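Local coordinates for beta2-microglobulin (Anolis carolinensis, PDB 7CPO), which pairs as the light chain with the MHC class I heavy chain and probably supports its peptide-presenting fold, at residues B[24-29]-B[55-60]; B[81-84]-B[89-92]. All coordinates share one frame; numbering follows the deposited sequence.

Contact 1: B[24-29]-B[55-60]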
ATOM      1  N   HIS B  24       4.572  14.979   2.238  1.00 24.85           N
ATOM      2  CA  HIS B  24       4.251  13.739   1.540  1.00 27.41           C
ATOM      3  C   HIS B  24       3.284  13.993   0.399  1.00 25.96           C
ATOM      4  O   HIS B  24       2.377  14.818   0.513  1.00 30.03           O
ATOM      5  CB  HIS B  24       3.598  12.698   2.459  1.00 23.79           C
ATOM      6  CG  HIS B  24       4.344  12.434   3.730  1.00 30.72           C
ATOM      7  ND1 HIS B  24       4.317  13.303   4.803  1.00 26.07           N
ATOM      8  CD2 HIS B  24       5.094  11.371   4.120  1.00 22.94           C
ATOM      9  CE1 HIS B  24       5.036  12.795   5.793  1.00 31.21           C
ATOM     10  NE2 HIS B  24       5.519  11.625   5.405  1.00 28.14           N
ATOM     11  N   CYS B  25       3.454  13.240  -0.682  1.00 30.34           N
ATOM     12  CA  CYS B  25       2.442  13.115  -1.720  1.00 24.13           C
ATOM     13  C   CYS B  25       2.183  11.631  -1.972  1.00 27.01           C
ATOM     14  O   CYS B  25       3.119  10.858  -2.208  1.00 26.96           O
ATOM     15  CB  CYS B  25       2.868  13.835  -3.001  1.00 22.53           C
ATOM     16  SG  CYS B  25       1.634  13.691  -4.333  1.00 31.74           S
ATOM     17  N   TYR B  26       0.915  11.235  -1.917  1.00 28.22           N
ATOM     18  CA  TYR B  26       0.531   9.829  -1.926  1.00 22.84           C
ATOM     19  C   TYR B  26      -0.537   9.595  -2.982  1.00 24.84           C
ATOM     20  O   TYR B  26      -1.546  10.305  -3.023  1.00 31.01           O
ATOM     21  CB  TYR B  26       0.032   9.400  -0.549  1.00 22.84           C
ATOM     22  CG  TYR B  26      -0.413   7.967  -0.482  1.00 31.31           C
ATOM     23  CD1 TYR B  26       0.494   6.925  -0.628  1.00 24.98           C
ATOM     24  CD2 TYR B  26      -1.749   7.650  -0.272  1.00 30.14           C
ATOM     25  CE1 TYR B  26       0.078   5.605  -0.563  1.00 25.48           C
ATOM     26  CE2 TYR B  26      -2.168   6.342  -0.213  1.00 24.83           C
ATOM     27  CZ  TYR B  26      -1.253   5.322  -0.362  1.00 26.24           C
ATOM     28  OH  TYR B  26      -1.672   4.013  -0.302  1.00 26.99           O
ATOM     29  N   ALA B  27      -0.302   8.614  -3.840  1.00 20.15           N
ATOM     30  CA  ALA B  27      -1.201   8.264  -4.923  1.00 23.01           C
ATOM     31  C   ALA B  27      -1.587   6.805  -4.780  1.00 26.62           C
ATOM     32  O   ALA B  27      -0.755   5.967  -4.429  1.00 30.88           O
ATOM     33  CB  ALA B  27      -0.558   8.489  -6.289  1.00 21.63           C
ATOM     34  N   GLU B  28      -2.848   6.504  -5.057  1.00 28.36           N
ATOM     35  CA  GLU B  28      -3.333   5.146  -4.931  1.00 26.97           C
ATOM     36  C   GLU B  28      -4.475   4.957  -5.916  1.00 27.66           C
ATOM     37  O   GLU B  28      -4.951   5.911  -6.534  1.00 32.45           O
ATOM     38  CB  GLU B  28      -3.754   4.839  -3.484  1.00 31.26           C
ATOM     39  CG  GLU B  28      -5.033   5.519  -2.998  1.00 28.02           C
ATOM     40  CD  GLU B  28      -5.552   4.897  -1.707  1.00 33.43           C
ATOM     41  OE1 GLU B  28      -4.781   4.161  -1.063  1.00 37.98           O
ATOM     42  OE2 GLU B  28      -6.716   5.137  -1.323  1.00 42.23           O
ATOM     43  N   SER B  29      -4.878   3.700  -6.090  1.00 24.03           N
ATOM     44  CA  SER B  29      -6.052   3.319  -6.864  1.00 22.17           C
ATOM     45  C   SER B  29      -5.879   3.531  -8.367  1.00 25.07           C
ATOM     46  O   SER B  29      -6.867   3.609  -9.090  1.00 29.33           O
ATOM     47  CB  SER B  29      -7.295   4.058  -6.355  1.00 27.25           C
ATOM     48  OG  SER B  29      -7.466   3.815  -4.968  1.00 37.62           O
ATOM     49  N   SER B  55       3.826  -1.013  -4.530  1.00 27.50           N
ATOM     50  CA  SER B  55       2.952  -2.090  -4.094  1.00 35.69           C
ATOM     51  C   SER B  55       1.543  -1.845  -4.624  1.00 28.23           C
ATOM     52  O   SER B  55       1.263  -0.820  -5.255  1.00 21.41           O
ATOM     53  CB  SER B  55       2.950  -2.208  -2.567  1.00 30.96           C
ATOM     54  OG  SER B  55       2.276  -1.096  -1.997  1.00 41.75           O
ATOM     55  N   PHE B  56       0.656  -2.812  -4.376  1.00 20.33           N
ATOM     56  CA  PHE B  56      -0.727  -2.712  -4.824  1.00 21.44           C
ATOM     57  C   PHE B  56      -1.638  -3.343  -3.784  1.00 23.63           C
ATOM     58  O   PHE B  56      -1.181  -3.969  -2.830  1.00 24.86           O
ATOM     59  CB  PHE B  56      -0.951  -3.351  -6.202  1.00 18.31           C
ATOM     60  CG  PHE B  56      -0.386  -4.761  -6.355  1.00 19.31           C
ATOM     61  CD1 PHE B  56      -1.161  -5.868  -6.082  1.00 17.60           C
ATOM     62  CD2 PHE B  56       0.913  -4.960  -6.804  1.00 19.15           C
ATOM     63  CE1 PHE B  56      -0.668  -7.151  -6.245  1.00 17.74           C
ATOM     64  CE2 PHE B  56       1.423  -6.243  -6.964  1.00 20.05           C
ATOM     65  CZ  PHE B  56       0.628  -7.343  -6.683  1.00 22.26           C
ATOM     66  N   LYS B  57      -2.939  -3.144  -3.975  1.00 25.82           N
ATOM     67  CA  LYS B  57      -3.974  -3.655  -3.096  1.00 20.30           C
ATOM     68  C   LYS B  57      -4.584  -4.909  -3.689  1.00 28.13           C
ATOM     69  O   LYS B  57      -4.277  -5.315  -4.818  1.00 27.78           O
ATOM     70  CB  LYS B  57      -5.081  -2.616  -2.870  1.00 24.46           C
ATOM     71  CG  LYS B  57      -4.640  -1.276  -2.297  1.00 33.84           C
ATOM     72  CD  LYS B  57      -5.841  -0.337  -2.128  1.00 30.61           C
ATOM     73  CE  LYS B  57      -5.409   1.118  -2.241  1.00 51.41           C
ATOM     74  NZ  LYS B  57      -4.581   1.536  -1.080  1.00 41.81           N
ATOM     75  N   LYS B  58      -5.515  -5.490  -2.926  1.00 24.69           N
ATOM     76  CA  LYS B  58      -6.188  -6.713  -3.338  1.00 24.28           C
ATOM     77  C   LYS B  58      -7.051  -6.499  -4.565  1.00 25.64           C
ATOM     78  O   LYS B  58      -7.463  -7.484  -5.181  1.00 29.17           O
ATOM     79  CB  LYS B  58      -7.047  -7.268  -2.193  1.00 33.28           C
ATOM     80  CG  LYS B  58      -8.227  -6.370  -1.826  1.00 46.53           C
ATOM     81  CD  LYS B  58      -8.741  -6.615  -0.404  1.00 54.56           C
ATOM     82  CE  LYS B  58     -10.042  -7.427  -0.397  1.00 53.54           C
ATOM     83  NZ  LYS B  58     -10.734  -7.327   0.933  1.00 51.43           N
ATOM     84  N   ASP B  59      -7.339  -5.244  -4.933  1.00 26.26           N
ATOM     85  CA  ASP B  59      -8.050  -4.936  -6.170  1.00 23.83           C
ATOM     86  C   ASP B  59      -7.098  -4.671  -7.332  1.00 25.66           C
ATOM     87  O   ASP B  59      -7.545  -4.273  -8.416  1.00 22.21           O
ATOM     88  CB  ASP B  59      -9.003  -3.747  -5.962  1.00 26.16           C
ATOM     89  CG  ASP B  59      -8.279  -2.408  -5.807  1.00 33.08           C
ATOM     90  OD1 ASP B  59      -7.024  -2.356  -5.825  1.00 32.03           O
ATOM     91  OD2 ASP B  59      -8.985  -1.384  -5.654  1.00 31.54           O
ATOM     92  N   TRP B  60      -5.795  -4.846  -7.101  1.00 30.45           N
ATOM     93  CA  TRP B  60      -4.689  -4.817  -8.053  1.00 26.47           C
ATOM     94  C   TRP B  60      -4.199  -3.397  -8.327  1.00 27.89           C
ATOM     95  O   TRP B  60      -3.179  -3.243  -9.020  1.00 22.60           O
ATOM     96  CB  TRP B  60      -5.028  -5.499  -9.388  1.00 19.78           C
ATOM     97  CG  TRP B  60      -5.489  -6.932  -9.234  1.00 26.51           C
ATOM     98  CD1 TRP B  60      -6.767  -7.408  -9.399  1.00 26.17           C
ATOM     99  CD2 TRP B  60      -4.680  -8.069  -8.888  1.00 18.46           C
ATOM    100  NE1 TRP B  60      -6.794  -8.771  -9.184  1.00 24.85           N
ATOM    101  CE2 TRP B  60      -5.530  -9.200  -8.871  1.00 24.08           C
ATOM    102  CE3 TRP B  60      -3.315  -8.247  -8.622  1.00 29.00           C
ATOM    103  CZ2 TRP B  60      -5.063 -10.488  -8.578  1.00 22.78           C
ATOM    104  CZ3 TRP B  60      -2.849  -9.536  -8.328  1.00 21.85           C
ATOM    105  CH2 TRP B  60      -3.728 -10.636  -8.309  1.00 24.11           C
TER
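The carboxylate of Glu28 and the ammonium group of Lys57 meet off the plane of the acid: NZ of Lys57 lies 2.6 Å from OE1 of Glu28 and about 50° out of the carboxylate plane, a charged hydrogen bond from above it. Tyr26 and Lys57 run in from opposite directions, and the phenol OH stops 3.9 Å from NZ of Lys57, beside the ion pair. The two charged chains cross at about a right angle. Glu28 has CG between its backbone N and carbonyl carbon (chi1 71°), and the rest of the chain runs extended to bring OE1 to the amine. Lys57, the first residue of the type I turn that ends at Trp60, stretches across, and a bend at its last torsion (chi4 -69°) swings NZ onto the acid. Glu63 gives the same amine a second salt bridge, so two acids share one lysine, which would be expected to favour its charged form. Trp60, closing the turn, hydrogen-bonds to Asp123 and Gln98 of the MHC class I heavy chain. The arrangement spans one sheet of an immunoglobulin C1-set sandwich, on the side where beta2-microglobulin meets its heavy chain.

Contact 2: B[81-84]-B[89-92]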
ATOM      1  N   LYS B  81       2.836  17.482  -8.154  1.00 32.73           N
ATOM      2  CA  LYS B  81       2.469  17.352  -9.554  1.00 32.97           C
ATOM      3  C   LYS B  81       2.442  15.873  -9.917  1.00 39.04           C
ATOM      4  O   LYS B  81       3.477  15.196  -9.862  1.00 39.90           O
ATOM      5  CB  LYS B  81       3.456  18.118 -10.433  1.00 39.61           C
ATOM      6  CG  LYS B  81       3.150  18.114 -11.920  1.00 41.37           C
ATOM      7  CD  LYS B  81       4.307  18.764 -12.675  1.00 42.92           C
ATOM      8  CE  LYS B  81       4.365  18.330 -14.132  1.00 56.81           C
ATOM      9  NZ  LYS B  81       5.515  18.970 -14.851  1.00 45.39           N
ATOM     10  N   VAL B  82       1.264  15.378 -10.293  1.00 47.49           N
ATOM     11  CA  VAL B  82       1.049  13.979 -10.653  1.00 47.42           C
ATOM     12  C   VAL B  82       0.780  13.895 -12.152  1.00 42.45           C
ATOM     13  O   VAL B  82      -0.135  14.554 -12.660  1.00 39.75           O
ATOM     14  CB  VAL B  82      -0.127  13.373  -9.866  1.00 44.07           C
ATOM     15  CG1 VAL B  82      -0.403  11.938 -10.332  1.00 39.23           C
ATOM     16  CG2 VAL B  82       0.133  13.443  -8.364  1.00 34.51           C
ATOM     17  N   GLU B  83       1.562  13.075 -12.849  1.00 39.46           N
ATOM     18  CA  GLU B  83       1.341  12.775 -14.259  1.00 49.46           C
ATOM     19  C   GLU B  83       1.037  11.290 -14.424  1.00 45.83           C
ATOM     20  O   GLU B  83       1.725  10.444 -13.837  1.00 43.45           O
ATOM     21  CB  GLU B  83       2.560  13.151 -15.095  1.00 39.83           C
ATOM     22  CG  GLU B  83       3.082  14.524 -14.803  1.00 51.73           C
ATOM     23  CD  GLU B  83       4.488  14.696 -15.303  1.00 55.23           C
ATOM     24  OE1 GLU B  83       5.421  14.808 -14.478  1.00 59.11           O
ATOM     25  OE2 GLU B  83       4.661  14.688 -16.533  1.00 61.35           O
ATOM     26  N   HIS B  84       0.021  10.974 -15.230  1.00 45.30           N
ATOM     27  CA  HIS B  84      -0.414   9.592 -15.407  1.00 44.76           C
ATOM     28  C   HIS B  84      -1.187   9.466 -16.710  1.00 41.19           C
ATOM     29  O   HIS B  84      -1.800  10.425 -17.180  1.00 48.94           O
ATOM     30  CB  HIS B  84      -1.282   9.118 -14.233  1.00 41.83           C
ATOM     31  CG  HIS B  84      -1.625   7.662 -14.282  1.00 40.54           C
ATOM     32  ND1 HIS B  84      -2.912   7.206 -14.464  1.00 44.14           N
ATOM     33  CD2 HIS B  84      -0.848   6.559 -14.176  1.00 41.03           C
ATOM     34  CE1 HIS B  84      -2.915   5.885 -14.464  1.00 33.03           C
ATOM     35  NE2 HIS B  84      -1.675   5.468 -14.286  1.00 39.58           N
ATOM     36  N   GLN B  89      -3.719  16.342 -18.833  1.00 61.29           N
ATOM     37  CA  GLN B  89      -2.765  17.345 -18.388  1.00 60.87           C
ATOM     38  C   GLN B  89      -2.196  16.951 -17.031  1.00 55.60           C
ATOM     39  O   GLN B  89      -2.839  16.208 -16.295  1.00 58.55           O
ATOM     40  CB  GLN B  89      -3.433  18.719 -18.277  1.00 62.96           C
ATOM     41  CG  GLN B  89      -4.247  19.077 -19.499  1.00 64.50           C
ATOM     42  CD  GLN B  89      -3.389  19.696 -20.593  1.00 74.50           C
ATOM     43  OE1 GLN B  89      -2.158  19.562 -20.596  1.00 73.06           O
ATOM     44  NE2 GLN B  89      -4.034  20.380 -21.531  1.00 76.06           N
ATOM     45  N   PRO B  90      -0.997  17.394 -16.667  1.00 52.12           N
ATOM     46  CA  PRO B  90      -0.531  17.166 -15.292  1.00 51.33           C
ATOM     47  C   PRO B  90      -1.429  17.861 -14.276  1.00 51.05           C
ATOM     48  O   PRO B  90      -1.888  18.982 -14.490  1.00 58.62           O
ATOM     49  CB  PRO B  90       0.895  17.734 -15.302  1.00 47.72           C
ATOM     50  CG  PRO B  90       1.332  17.605 -16.735  1.00 51.04           C
ATOM     51  CD  PRO B  90       0.090  17.825 -17.566  1.00 52.49           C
ATOM     52  N   MET B  91      -1.676  17.186 -13.159  1.00 54.63           N
ATOM     53  CA  MET B  91      -2.567  17.685 -12.121  1.00 48.58           C
ATOM     54  C   MET B  91      -1.774  18.073 -10.881  1.00 43.48           C
ATOM     55  O   MET B  91      -1.003  17.262 -10.357  1.00 43.97           O
ATOM     56  CB  MET B  91      -3.610  16.639 -11.754  1.00 57.71           C
ATOM     57  CG  MET B  91      -4.864  17.231 -11.197  1.00 57.72           C
ATOM     58  SD  MET B  91      -6.327  16.433 -11.870  1.00 77.76           S
ATOM     59  CE  MET B  91      -6.412  17.041 -13.551  1.00 59.68           C
ATOM     60  N   ILE B  92      -1.973  19.302 -10.408  1.00 40.68           N
ATOM     61  CA  ILE B  92      -1.262  19.820  -9.248  1.00 38.20           C
ATOM     62  C   ILE B  92      -2.202  19.765  -8.058  1.00 37.54           C
ATOM     63  O   ILE B  92      -3.364  20.176  -8.157  1.00 40.67           O
ATOM     64  CB  ILE B  92      -0.748  21.251  -9.492  1.00 43.17           C
ATOM     65  CG1 ILE B  92       0.641  21.210 -10.132  1.00 43.66           C
ATOM     66  CG2 ILE B  92      -0.654  22.014  -8.177  1.00 32.17           C
ATOM     67  CD1 ILE B  92       0.628  20.776 -11.594  1.00 48.63           C
TER
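Val82 and Met91 form an antiparallel hydrogen-bonded pair in the hairpin of strands 78-83 and 91-94, which ends one sheet of the immunoglobulin sandwich. Val82 N donates to Met91 O at 2.9 Å and Met91 N returns a bond to Val82 O at 3.1 Å, both nearly straight at the hydrogen. Beside them, the CA of Lys81 approaches Met91 O at 3.6 Å as a CA-H...O contact. Lys81 and Ile92 form the neighbouring non-hydrogen-bonded pair, and their side chains share a face of the sheet. With CG of Lys81 anti to the backbone N (chi1 -177°) and the chain extended beyond it, its methylenes run alongside Pro90, pointing the same way, and CE reaches Pro90 CB at 3.7 Å. Nearer the start of the lysine chain, the methyl carbon CD1 of Ile92 rests 3.7 Å from Lys81 CG. The proline ring touches two side chains, for Glu83 CG also packs on Pro90 CB, at 3.9 Å. In the next shell, Val82, on the other face, packs on Pro5, Ile35 and Leu87. Backbone hydrogen bonds between Lys81 and Thr38 and between Glu83 and Asn36 anchor the inner strand to 36-41, and Glu83 OE1 is hydrogen-bonded to Asn36 ND2.

Overall arrangement
From the N terminus, strand 6-11 leads into 21-30, where contact 1 takes its first segment. The chain then passes through 36-41 and 44-45 of the other sheet before 49-56 brings it back, so contact 1 closes a long loop that spans both sheets. Strand 62-70 follows and lies between the two strands that contact 1 joins. Contact 2 opens only later, on 78-83, and closes a short hairpin loop with 91-94. The contacts are therefore in series, neither nested nor crossed, with centres about 16 Å apart. One ties together the sheet facing the heavy chain, the other an edge of the opposing sheet; the Cys25-Cys80 disulfide links the two sheets.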